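Local coordinates for protein PtLCIB4 H88A mutant (Phaeodactylum tricornutum, PDB 5B5Z) that binds zinc and, as a homologue of the limiting CO2-inducible protein LCIB, probably belongs to a group of beta-carbonic anhydrases that interconvert carbon dioxide and bicarbonate, at residues A[39-44]-A[259-264]; A[114-117]-A[123-126]; A[143-148]-A[186-191]. All blocks are in the same frame, centred on the assembly; numbering follows the deposited sequence.

How the interactions relate
The three contacts lie in one alpha/beta unit. Interaction 1 packs helix 31-43 on strand 255-264 and closes a long chain loop within which the other two are nested. Interaction 2 ties the end of strand 107-117 to the loop that follows it; this strand belongs to the same mixed sheet, although the centres of interactions 1 and 2 are about 26 Å apart, on opposite sides of the chain's centre. Next along the chain comes interaction 3, where helix 140-154 crosses helix 183-192, its centre about 16 Å from that of interaction 2. Interaction 2 contains a zinc ligand and interaction 3 lies near the metal, whereas interaction 1 lies across the chain's centre from both.

Interaction 1 of 3, residues A[39-44]-A[259-264]; sequences SKRLSQ and RRFCIR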
ATOM      1  N   SER A  39      -4.853   9.945  19.502  1.00 17.14           N
ATOM      2  CA  SER A  39      -5.984  10.791  19.135  1.00 19.23           C
ATOM      3  C   SER A  39      -6.283  11.772  20.267  1.00 19.91           C
ATOM      4  O   SER A  39      -6.584  12.928  20.005  1.00 24.39           O
ATOM      5  CB  SER A  39      -7.222   9.954  18.799  1.00 21.01           C
ATOM      6  OG  SER A  39      -7.631   9.132  19.874  1.00 19.95           O
ATOM      7  N   LYS A  40      -6.161  11.327  21.518  1.00 18.87           N
ATOM      8  CA  LYS A  40      -6.381  12.234  22.647  1.00 24.10           C
ATOM      9  C   LYS A  40      -5.375  13.374  22.641  1.00 25.46           C
ATOM     10  O   LYS A  40      -5.741  14.532  22.822  1.00 23.10           O
ATOM     11  CB  LYS A  40      -6.300  11.482  23.978  1.00 24.76           C
ATOM     12  CG  LYS A  40      -6.527  12.376  25.205  1.00 31.29           C
ATOM     13  CD  LYS A  40      -6.349  11.594  26.498  1.00 33.76           C
ATOM     14  CE  LYS A  40      -6.923  12.348  27.690  1.00 38.34           C
ATOM     15  NZ  LYS A  40      -7.247  11.413  28.808  1.00 41.93           N
ATOM     16  N   ARG A  41      -4.103  13.049  22.430  1.00 19.47           N
ATOM     17  CA  ARG A  41      -3.072  14.070  22.412  1.00 21.25           C
ATOM     18  C   ARG A  41      -3.246  15.033  21.243  1.00 20.05           C
ATOM     19  O   ARG A  41      -3.209  16.245  21.420  1.00 21.87           O
ATOM     20  CB  ARG A  41      -1.682  13.421  22.364  1.00 22.42           C
ATOM     21  CG  ARG A  41      -0.534  14.414  22.280  1.00 22.78           C
ATOM     22  CD  ARG A  41      -0.528  15.365  23.471  1.00 30.08           C
ATOM     23  NE  ARG A  41      -0.540  14.640  24.739  1.00 35.87           N
ATOM     24  CZ  ARG A  41       0.547  14.364  25.451  1.00 40.56           C
ATOM     25  NH1 ARG A  41       1.739  14.751  25.022  1.00 39.68           N
ATOM     26  NH2 ARG A  41       0.443  13.698  26.595  1.00 45.64           N
ATOM     27  N   LEU A  42      -3.453  14.508  20.038  1.00 17.56           N
ATOM     28  CA  LEU A  42      -3.524  15.385  18.881  1.00 17.34           C
ATOM     29  C   LEU A  42      -4.800  16.238  18.860  1.00 20.47           C
ATOM     30  O   LEU A  42      -4.820  17.300  18.237  1.00 20.76           O
ATOM     31  CB  LEU A  42      -3.398  14.561  17.598  1.00 15.43           C
ATOM     32  CG  LEU A  42      -2.021  13.914  17.386  1.00 15.68           C
ATOM     33  CD1 LEU A  42      -2.067  13.156  16.070  1.00 15.48           C
ATOM     34  CD2 LEU A  42      -0.906  14.955  17.358  1.00 17.02           C
ATOM     35  N   SER A  43      -5.852  15.792  19.547  1.00 21.92           N
ATOM     36  CA  SER A  43      -7.070  16.601  19.622  1.00 21.88           C
ATOM     37  C   SER A  43      -6.805  17.913  20.351  1.00 24.37           C
ATOM     38  O   SER A  43      -7.441  18.923  20.067  1.00 27.10           O
ATOM     39  CB  SER A  43      -8.207  15.841  20.300  1.00 23.76           C
ATOM     40  OG  SER A  43      -7.932  15.613  21.670  1.00 30.05           O
ATOM     41  N   GLN A  44      -5.864  17.897  21.286  1.00 25.72           N
ATOM     42  CA  GLN A  44      -5.469  19.120  21.984  1.00 26.62           C
ATOM     43  C   GLN A  44      -4.716  20.083  21.076  1.00 27.37           C
ATOM     44  O   GLN A  44      -4.502  21.243  21.438  1.00 29.37           O
ATOM     45  CB  GLN A  44      -4.598  18.793  23.194  1.00 24.11           C
ATOM     46  CG  GLN A  44      -5.262  17.927  24.234  1.00 29.79           C
ATOM     47  CD  GLN A  44      -4.304  17.573  25.347  1.00 33.20           C
ATOM     48  OE1 GLN A  44      -3.332  18.292  25.587  1.00 39.19           O
ATOM     49  NE2 GLN A  44      -4.566  16.468  26.030  1.00 35.51           N
ATOM     50  N   ARG A 259       8.362   4.833  19.097  1.00 14.75           N
ATOM     51  CA  ARG A 259       9.722   5.338  19.168  1.00 15.29           C
ATOM     52  C   ARG A 259       9.789   6.844  18.864  1.00 16.68           C
ATOM     53  O   ARG A 259      10.690   7.547  19.326  1.00 18.62           O
ATOM     54  CB  ARG A 259      10.601   4.556  18.193  1.00 15.92           C
ATOM     55  CG  ARG A 259      10.893   3.138  18.607  1.00 19.16           C
ATOM     56  CD  ARG A 259      11.919   3.113  19.733  1.00 23.57           C
ATOM     57  NE  ARG A 259      12.905   2.058  19.518  1.00 33.29           N
ATOM     58  CZ  ARG A 259      12.905   0.908  20.180  1.00 27.74           C
ATOM     59  NH1 ARG A 259      11.975   0.672  21.090  1.00 30.46           N
ATOM     60  NH2 ARG A 259      13.824  -0.002  19.922  1.00 31.71           N
ATOM     61  N   ARG A 260       8.819   7.331  18.086  1.00 15.13           N
ATOM     62  CA  ARG A 260       8.720   8.733  17.692  1.00 16.96           C
ATOM     63  C   ARG A 260       7.258   9.162  17.759  1.00 15.09           C
ATOM     64  O   ARG A 260       6.372   8.455  17.267  1.00 14.14           O
ATOM     65  CB  ARG A 260       9.252   8.965  16.271  1.00 20.19           C
ATOM     66  N   PHE A 261       6.997  10.296  18.396  1.00 16.04           N
ATOM     67  CA  PHE A 261       5.657  10.879  18.390  1.00 15.53           C
ATOM     68  C   PHE A 261       5.845  12.381  18.521  1.00 18.04           C
ATOM     69  O   PHE A 261       6.187  12.875  19.592  1.00 19.60           O
ATOM     70  CB  PHE A 261       4.803  10.319  19.519  1.00 17.40           C
ATOM     71  CG  PHE A 261       3.388  10.825  19.520  1.00 16.35           C
ATOM     72  CD1 PHE A 261       2.817  11.349  18.371  1.00 17.01           C
ATOM     73  CD2 PHE A 261       2.631  10.766  20.677  1.00 18.78           C
ATOM     74  CE1 PHE A 261       1.513  11.812  18.387  1.00 17.08           C
ATOM     75  CE2 PHE A 261       1.323  11.231  20.699  1.00 17.94           C
ATOM     76  CZ  PHE A 261       0.763  11.741  19.551  1.00 18.48           C
ATOM     77  N   CYS A 262       5.659  13.094  17.418  1.00 16.46           N
ATOM     78  CA  CYS A 262       5.988  14.514  17.384  1.00 18.28           C
ATOM     79  C   CYS A 262       5.202  15.242  16.309  1.00 21.63           C
ATOM     80  O   CYS A 262       4.518  14.621  15.491  1.00 19.86           O
ATOM     81  CB  CYS A 262       7.498  14.702  17.163  1.00 22.58           C
ATOM     82  SG  CYS A 262       8.099  14.204  15.519  1.00 28.56           S
ATOM     83  N   ILE A 263       5.302  16.567  16.324  1.00 20.90           N
ATOM     84  CA  ILE A 263       4.640  17.407  15.346  1.00 19.49           C
ATOM     85  C   ILE A 263       5.653  18.351  14.714  1.00 24.55           C
ATOM     86  O   ILE A 263       6.479  18.943  15.407  1.00 25.02           O
ATOM     87  CB  ILE A 263       3.501  18.226  15.976  1.00 20.88           C
ATOM     88  CG1 ILE A 263       2.455  17.309  16.612  1.00 18.33           C
ATOM     89  CG2 ILE A 263       2.844  19.093  14.923  1.00 21.20           C
ATOM     90  CD1 ILE A 263       1.349  18.074  17.337  1.00 20.55           C
ATOM     91  N   ARG A 264       5.600  18.460  13.392  1.00 21.28           N
ATOM     92  CA  ARG A 264       6.451  19.374  12.642  1.00 25.72           C
ATOM     93  C   ARG A 264       5.592  20.437  11.965  1.00 28.32           C
ATOM     94  O   ARG A 264       4.445  20.172  11.620  1.00 25.71           O
ATOM     95  CB  ARG A 264       7.270  18.613  11.599  1.00 30.91           C
ATOM     96  CG  ARG A 264       8.232  17.588  12.185  1.00 31.72           C
ATOM     97  CD  ARG A 264       8.726  16.624  11.103  1.00 36.38           C
ATOM     98  NE  ARG A 264       9.254  17.338   9.943  1.00 38.59           N
ATOM     99  CZ  ARG A 264      10.512  17.261   9.514  1.00 37.00           C
ATOM    100  NH1 ARG A 264      11.386  16.480  10.132  1.00 39.09           N
ATOM    101  NH2 ARG A 264      10.892  17.954   8.450  1.00 31.67           N
TER
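R41 reaches the ring of F261 with the root of its side chain, not with its charge. Its CG stands 4.0 Å from F261 CE2 and its CB 4.1 Å from F261 CZ, approaching the ring obliquely. CB already faces the ring, and with CG anti to the backbone N (chi1 177°) the second methylene is laid beside it; the bends at the next two torsions then carry the guanidinium away from the phenyl. One residue on, L42 meets the neighbouring part of the same ring, its CG 4.1 Å from F261 CZ. The far corner of the phenyl therefore touches two consecutive residues of helix 31-43. This is one helical layer of an alpha/beta fold: helix 31-43 runs at only 20° to strand 260-264, with 11.0 Å between the axes of the short segments. F261 and I263 point to this helix, while R264 touches L225 and forms a salt bridge with D226, both on helix 205-228, which covers the other face of the sheet. L42 also bridges the two strand residues. Its CD2 lies 4.1 Å from F261 CE1 and 3.8 Å from I263 CD1, and the leucine slides past both side chains in the opposite direction. A239 of the neighbouring strand also touches L42, and the ring of F274 meets that of F261 with the planes at about 60°. Beyond L42, S43 turns back on its own helix, where its OG donates to K40 O at 2.7 Å, tilted out of the carbonyl plane.

Interaction 2 of 3, residues A[114-117]-A[123-126]; sequences SHVG and KWGT. With ZN (zinc ion), chain C.
The carbonyl of G117, at the end of strand 107-117, is the acceptor that pulls the following loop back onto the strand. G125 N donates to G117 O at 2.8 Å, with 143° at the hydrogen and the donor tilted 25° from the carbonyl plane. A second, weak bond runs from T126 N to the same G117 O at 3.4 Å, and the CA-H of W124 also points at it. Three consecutive loop residues thus converge on one oxygen. C138 adds backbone bonds to both G117 and G125, while T126 OG1 is satisfied by the carbonyl of G136. Neither glycine is casual: a CB on G117 would clash with the carbonyl carbon of T126, and the backbone angles of G125 by themselves call for glycine, since they would jam a side chain against the preceding carbonyl. Beside these polar links, V116 sends CG1 to within 3.9 Å of W124 CZ3, and its CG2 lies 3.7 Å from G125 N. An alanine in place of V116 would take both methyls away and would probably open a gap beside CZ3 and CE3 of the indole, which its other neighbours would still hold. One residue earlier, H115 NE2 binds zinc at 2.1 Å, completing with C59, C139 and a water 1.9 Å from the zinc a four-ligand site. The histidine's ND1 is hydrogen-bonded to OD1 of N247, a second-shell contact that fixes the ring's rotation. With a solvent ligand on a metal held by two cysteines and a histidine, the chemistry is consistent with a beta-carbonic anhydrase centre.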
ATOM      1  N   SER A 114       8.367  -0.508  11.253  1.00 11.67           N
ATOM      2  CA  SER A 114       8.663  -1.874  10.912  1.00 12.92           C
ATOM      3  C   SER A 114       7.624  -2.771  11.560  1.00 11.54           C
ATOM      4  O   SER A 114       6.774  -2.314  12.307  1.00 10.78           O
ATOM      5  CB  SER A 114      10.051  -2.247  11.421  1.00 13.28           C
ATOM      6  OG  SER A 114      10.080  -2.116  12.840  1.00 12.45           O
ATOM      7  N   HIS A 115       7.686  -4.059  11.284  1.00 12.09           N
ATOM      8  CA  HIS A 115       6.831  -4.974  12.046  1.00 12.26           C
ATOM      9  C   HIS A 115       7.519  -6.317  12.263  1.00 13.10           C
ATOM     10  O   HIS A 115       8.527  -6.630  11.625  1.00 12.23           O
ATOM     11  CB  HIS A 115       5.456  -5.167  11.370  1.00 12.75           C
ATOM     12  CG  HIS A 115       5.475  -6.051  10.163  1.00 11.86           C
ATOM     13  ND1 HIS A 115       4.740  -7.215  10.075  1.00 12.72           N
ATOM     14  CD2 HIS A 115       6.128  -5.930   8.985  1.00 12.45           C
ATOM     15  CE1 HIS A 115       4.959  -7.780   8.898  1.00 14.28           C
ATOM     16  NE2 HIS A 115       5.781  -7.012   8.208  1.00 18.34           N
ATOM     17  N   VAL A 116       6.964  -7.102  13.174  1.00 12.23           N
ATOM     18  CA  VAL A 116       7.541  -8.398  13.512  1.00 13.95           C
ATOM     19  C   VAL A 116       6.452  -9.282  14.100  1.00 14.26           C
ATOM     20  O   VAL A 116       5.609  -8.801  14.856  1.00 15.46           O
ATOM     21  CB  VAL A 116       8.718  -8.245  14.500  1.00 13.94           C
ATOM     22  CG1 VAL A 116       8.271  -7.571  15.795  1.00 15.44           C
ATOM     23  CG2 VAL A 116       9.358  -9.596  14.764  1.00 16.44           C
ATOM     24  N   GLY A 117       6.461 -10.555  13.726  1.00 15.17           N
ATOM     25  CA  GLY A 117       5.539 -11.524  14.291  1.00 14.30           C
ATOM     26  C   GLY A 117       6.075 -12.120  15.577  1.00 13.91           C
ATOM     27  O   GLY A 117       7.283 -12.252  15.755  1.00 17.37           O
ATOM     28  N   LYS A 123       8.023 -16.990  20.138  1.00 24.03           N
ATOM     29  CA  LYS A 123       9.154 -16.951  19.212  1.00 24.89           C
ATOM     30  C   LYS A 123       9.009 -15.744  18.275  1.00 21.44           C
ATOM     31  O   LYS A 123       7.938 -15.537  17.691  1.00 25.04           O
ATOM     32  CB  LYS A 123       9.228 -18.256  18.407  1.00 28.76           C
ATOM     33  CG  LYS A 123      10.283 -18.285  17.312  1.00 32.07           C
ATOM     34  CD  LYS A 123      10.323 -19.646  16.608  1.00 35.54           C
ATOM     35  CE  LYS A 123      11.576 -19.812  15.744  1.00 40.06           C
ATOM     36  NZ  LYS A 123      12.698 -20.477  16.477  1.00 46.50           N
ATOM     37  N   TRP A 124      10.070 -14.952  18.146  1.00 19.82           N
ATOM     38  CA  TRP A 124      10.037 -13.748  17.301  1.00 18.52           C
ATOM     39  C   TRP A 124      10.308 -14.064  15.834  1.00 21.41           C
ATOM     40  O   TRP A 124      11.021 -15.010  15.512  1.00 21.86           O
ATOM     41  CB  TRP A 124      11.058 -12.718  17.798  1.00 18.36           C
ATOM     42  CG  TRP A 124      10.717 -12.154  19.131  1.00 17.91           C
ATOM     43  CD1 TRP A 124      11.226 -12.534  20.347  1.00 19.76           C
ATOM     44  CD2 TRP A 124       9.765 -11.115  19.401  1.00 19.04           C
ATOM     45  NE1 TRP A 124      10.652 -11.789  21.351  1.00 18.18           N
ATOM     46  CE2 TRP A 124       9.749 -10.911  20.797  1.00 18.93           C
ATOM     47  CE3 TRP A 124       8.925 -10.332  18.591  1.00 18.14           C
ATOM     48  CZ2 TRP A 124       8.933  -9.957  21.403  1.00 20.13           C
ATOM     49  CZ3 TRP A 124       8.124  -9.389  19.190  1.00 17.26           C
ATOM     50  CH2 TRP A 124       8.131  -9.207  20.588  1.00 19.81           C
ATOM     51  N   GLY A 125       9.739 -13.260  14.939  1.00 15.89           N
ATOM     52  CA  GLY A 125      10.033 -13.391  13.525  1.00 17.07           C
ATOM     53  C   GLY A 125       9.075 -14.288  12.775  1.00 18.27           C
ATOM     54  O   GLY A 125       9.311 -14.605  11.612  1.00 19.77           O
ATOM     55  N   THR A 126       8.004 -14.701  13.447  1.00 18.28           N
ATOM     56  CA  THR A 126       7.007 -15.574  12.848  1.00 21.72           C
ATOM     57  C   THR A 126       5.672 -15.420  13.567  1.00 24.23           C
ATOM     58  O   THR A 126       5.620 -15.066  14.748  1.00 24.58           O
ATOM     59  CB  THR A 126       7.457 -17.059  12.871  1.00 27.76           C
ATOM     60  OG1 THR A 126       6.522 -17.857  12.131  1.00 26.63           O
ATOM     61  CG2 THR A 126       7.573 -17.594  14.304  1.00 26.66           C
TER
HETATM   62 ZN    ZN C 500       6.625  -7.322   6.333  1.00 11.81          ZN
HETATM   63  O   HOH W   1       6.118  -9.142   6.001  1.00 16.17           O

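Interaction 3 of 3, residues A[143-148]-A[186-191]; sequences VAAAQA and GYVRDM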
ATOM      1  N   VAL A 143      13.411 -10.262   6.920  1.00 14.74           N
ATOM      2  CA  VAL A 143      14.164 -11.467   7.276  1.00 14.97           C
ATOM      3  C   VAL A 143      15.020 -11.934   6.102  1.00 16.85           C
ATOM      4  O   VAL A 143      16.198 -12.270   6.285  1.00 17.78           O
ATOM      5  CB  VAL A 143      13.228 -12.602   7.744  1.00 15.24           C
ATOM      6  CG1 VAL A 143      13.976 -13.934   7.800  1.00 19.91           C
ATOM      7  CG2 VAL A 143      12.640 -12.273   9.118  1.00 15.34           C
ATOM      8  N   ALA A 144      14.448 -11.923   4.898  1.00 17.18           N
ATOM      9  CA  ALA A 144      15.197 -12.267   3.693  1.00 18.30           C
ATOM     10  C   ALA A 144      16.362 -11.302   3.459  1.00 20.14           C
ATOM     11  O   ALA A 144      17.477 -11.719   3.110  1.00 20.82           O
ATOM     12  CB  ALA A 144      14.261 -12.278   2.474  1.00 20.43           C
ATOM     13  N   ALA A 145      16.106 -10.010   3.644  1.00 16.72           N
ATOM     14  CA  ALA A 145      17.150  -9.009   3.473  1.00 16.59           C
ATOM     15  C   ALA A 145      18.240  -9.200   4.516  1.00 18.36           C
ATOM     16  O   ALA A 145      19.420  -9.113   4.200  1.00 22.89           O
ATOM     17  CB  ALA A 145      16.583  -7.604   3.566  1.00 18.26           C
ATOM     18  N   ALA A 146      17.835  -9.459   5.752  1.00 17.01           N
ATOM     19  CA  ALA A 146      18.798  -9.665   6.837  1.00 20.20           C
ATOM     20  C   ALA A 146      19.734 -10.833   6.528  1.00 22.61           C
ATOM     21  O   ALA A 146      20.955 -10.737   6.719  1.00 23.99           O
ATOM     22  CB  ALA A 146      18.071  -9.909   8.149  1.00 18.74           C
ATOM     23  N   GLN A 147      19.155 -11.937   6.066  1.00 20.24           N
ATOM     24  CA  GLN A 147      19.944 -13.111   5.694  1.00 22.03           C
ATOM     25  C   GLN A 147      20.984 -12.755   4.643  1.00 26.19           C
ATOM     26  O   GLN A 147      22.160 -13.085   4.788  1.00 25.33           O
ATOM     27  CB  GLN A 147      19.032 -14.237   5.189  1.00 24.87           C
ATOM     28  CG  GLN A 147      18.302 -14.960   6.307  1.00 28.66           C
ATOM     29  CD  GLN A 147      17.126 -15.796   5.827  1.00 37.43           C
ATOM     30  OE1 GLN A 147      16.650 -15.640   4.699  1.00 39.26           O
ATOM     31  NE2 GLN A 147      16.652 -16.698   6.690  1.00 40.49           N
ATOM     32  N   ALA A 148      20.557 -12.056   3.595  1.00 21.71           N
ATOM     33  CA  ALA A 148      21.459 -11.657   2.522  1.00 21.98           C
ATOM     34  C   ALA A 148      22.596 -10.738   2.984  1.00 29.58           C
ATOM     35  O   ALA A 148      23.758 -10.936   2.601  1.00 27.43           O
ATOM     36  CB  ALA A 148      20.666 -10.993   1.412  1.00 22.81           C
ATOM     37  N   GLY A 186      15.505  -5.031  -3.311  1.00 19.41           N
ATOM     38  CA  GLY A 186      16.882  -4.595  -3.456  1.00 20.00           C
ATOM     39  C   GLY A 186      17.133  -3.370  -2.595  1.00 17.49           C
ATOM     40  O   GLY A 186      18.183  -3.248  -1.964  1.00 19.63           O
ATOM     41  N   TYR A 187      16.156  -2.468  -2.560  1.00 20.49           N
ATOM     42  CA  TYR A 187      16.256  -1.288  -1.708  1.00 20.25           C
ATOM     43  C   TYR A 187      16.266  -1.681  -0.226  1.00 18.75           C
ATOM     44  O   TYR A 187      16.971  -1.072   0.578  1.00 20.04           O
ATOM     45  CB  TYR A 187      15.104  -0.314  -1.991  1.00 21.23           C
ATOM     46  CG  TYR A 187      15.199   0.439  -3.309  1.00 27.22           C
ATOM     47  CD1 TYR A 187      16.407   0.972  -3.750  1.00 34.01           C
ATOM     48  CD2 TYR A 187      14.074   0.612  -4.115  1.00 30.15           C
ATOM     49  CE1 TYR A 187      16.489   1.662  -4.954  1.00 36.34           C
ATOM     50  CE2 TYR A 187      14.147   1.292  -5.322  1.00 30.72           C
ATOM     51  CZ  TYR A 187      15.354   1.816  -5.733  1.00 33.86           C
ATOM     52  OH  TYR A 187      15.428   2.491  -6.928  1.00 40.98           O
ATOM     53  N   VAL A 188      15.475  -2.684   0.149  1.00 17.51           N
ATOM     54  CA  VAL A 188      15.461  -3.123   1.547  1.00 16.57           C
ATOM     55  C   VAL A 188      16.836  -3.666   1.942  1.00 17.28           C
ATOM     56  O   VAL A 188      17.357  -3.349   3.020  1.00 18.72           O
ATOM     57  CB  VAL A 188      14.375  -4.197   1.802  1.00 16.84           C
ATOM     58  CG1 VAL A 188      14.475  -4.761   3.223  1.00 15.48           C
ATOM     59  CG2 VAL A 188      12.986  -3.621   1.511  1.00 16.53           C
ATOM     60  N   ARG A 189      17.436  -4.466   1.063  1.00 18.97           N
ATOM     61  CA  ARG A 189      18.783  -4.973   1.316  1.00 19.83           C
ATOM     62  C   ARG A 189      19.758  -3.805   1.442  1.00 19.35           C
ATOM     63  O   ARG A 189      20.614  -3.806   2.331  1.00 20.86           O
ATOM     64  CB  ARG A 189      19.254  -5.930   0.209  1.00 16.97           C
ATOM     65  CG  ARG A 189      18.664  -7.324   0.286  1.00 19.56           C
ATOM     66  CD  ARG A 189      19.362  -8.283  -0.708  1.00 22.62           C
ATOM     67  NE  ARG A 189      19.266  -7.812  -2.088  1.00 21.70           N
ATOM     68  CZ  ARG A 189      18.295  -8.148  -2.937  1.00 19.31           C
ATOM     69  NH1 ARG A 189      17.320  -8.953  -2.552  1.00 20.59           N
ATOM     70  NH2 ARG A 189      18.291  -7.663  -4.172  1.00 21.75           N
ATOM     71  N   ASP A 190      19.613  -2.815   0.567  1.00 17.88           N
ATOM     72  CA  ASP A 190      20.494  -1.636   0.591  1.00 20.09           C
ATOM     73  C   ASP A 190      20.416  -0.900   1.918  1.00 23.14           C
ATOM     74  O   ASP A 190      21.439  -0.574   2.517  1.00 24.62           O
ATOM     75  CB  ASP A 190      20.149  -0.656  -0.525  1.00 20.73           C
ATOM     76  CG  ASP A 190      20.557  -1.151  -1.902  1.00 28.82           C
ATOM     77  OD1 ASP A 190      21.416  -2.057  -1.994  1.00 29.80           O
ATOM     78  OD2 ASP A 190      20.021  -0.608  -2.894  1.00 29.47           O
ATOM     79  N   MET A 191      19.200  -0.632   2.381  1.00 20.40           N
ATOM     80  CA  MET A 191      19.064   0.145   3.600  1.00 18.43           C
ATOM     81  C   MET A 191      19.402  -0.647   4.875  1.00 21.25           C
ATOM     82  O   MET A 191      19.702  -0.053   5.918  1.00 23.30           O
ATOM     83  CB  MET A 191      17.660   0.751   3.658  1.00 20.56           C
ATOM     84  CG  MET A 191      17.570   1.931   2.691  1.00 23.42           C
ATOM     85  SD  MET A 191      16.016   2.825   2.665  1.00 29.17           S
ATOM     86  CE  MET A 191      15.106   1.931   1.398  1.00 28.09           C
TER
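A145 presses its CB against the CG1 methyl of V188 at 3.6 Å, where helices 140-154 and 183-192 cross. It is a helix-helix packing with no hydrogen bond between the segments: the axes of the two short segments come within 8.9 Å at a crossing angle of -55°. Small residues permit that approach. A145 and A148, one turn apart, both point toward the other helix, and the CA of A145 lies only 4.9 Å from the CA of R189. V188 has CG1 anti to its own backbone N (chi1 174°), which sets that methyl against the alanine; its side chain also touches F89 and lies about 9 Å from the bound zinc, so the crossing lies near the metal centre without supplying a ligand. R189 makes the other half of the contact with hydrocarbon alone. Its CG sits 3.9 Å from A145 CB, and the next methylene, CD, is 3.7 Å from A148 CB, so the chain spans from one alanine to the next. On the far side of helix 140-154, V143 and A146 pack on L209 of helix 205-228, which places this helix between two others. Helix 183-192 in turn faces the dimer partner: Y187 packs on A183 of the second subunit and M191 on P180 of the second subunit. R189 also touches a crystal neighbour, which may influence the pose of its end. There the bend at chi3 (-58°) turns the guanidinium back over its own helix, with one face of the group above the backbone N of G186, which stands 3.8 Å from the guanidinium plane and toward its rim.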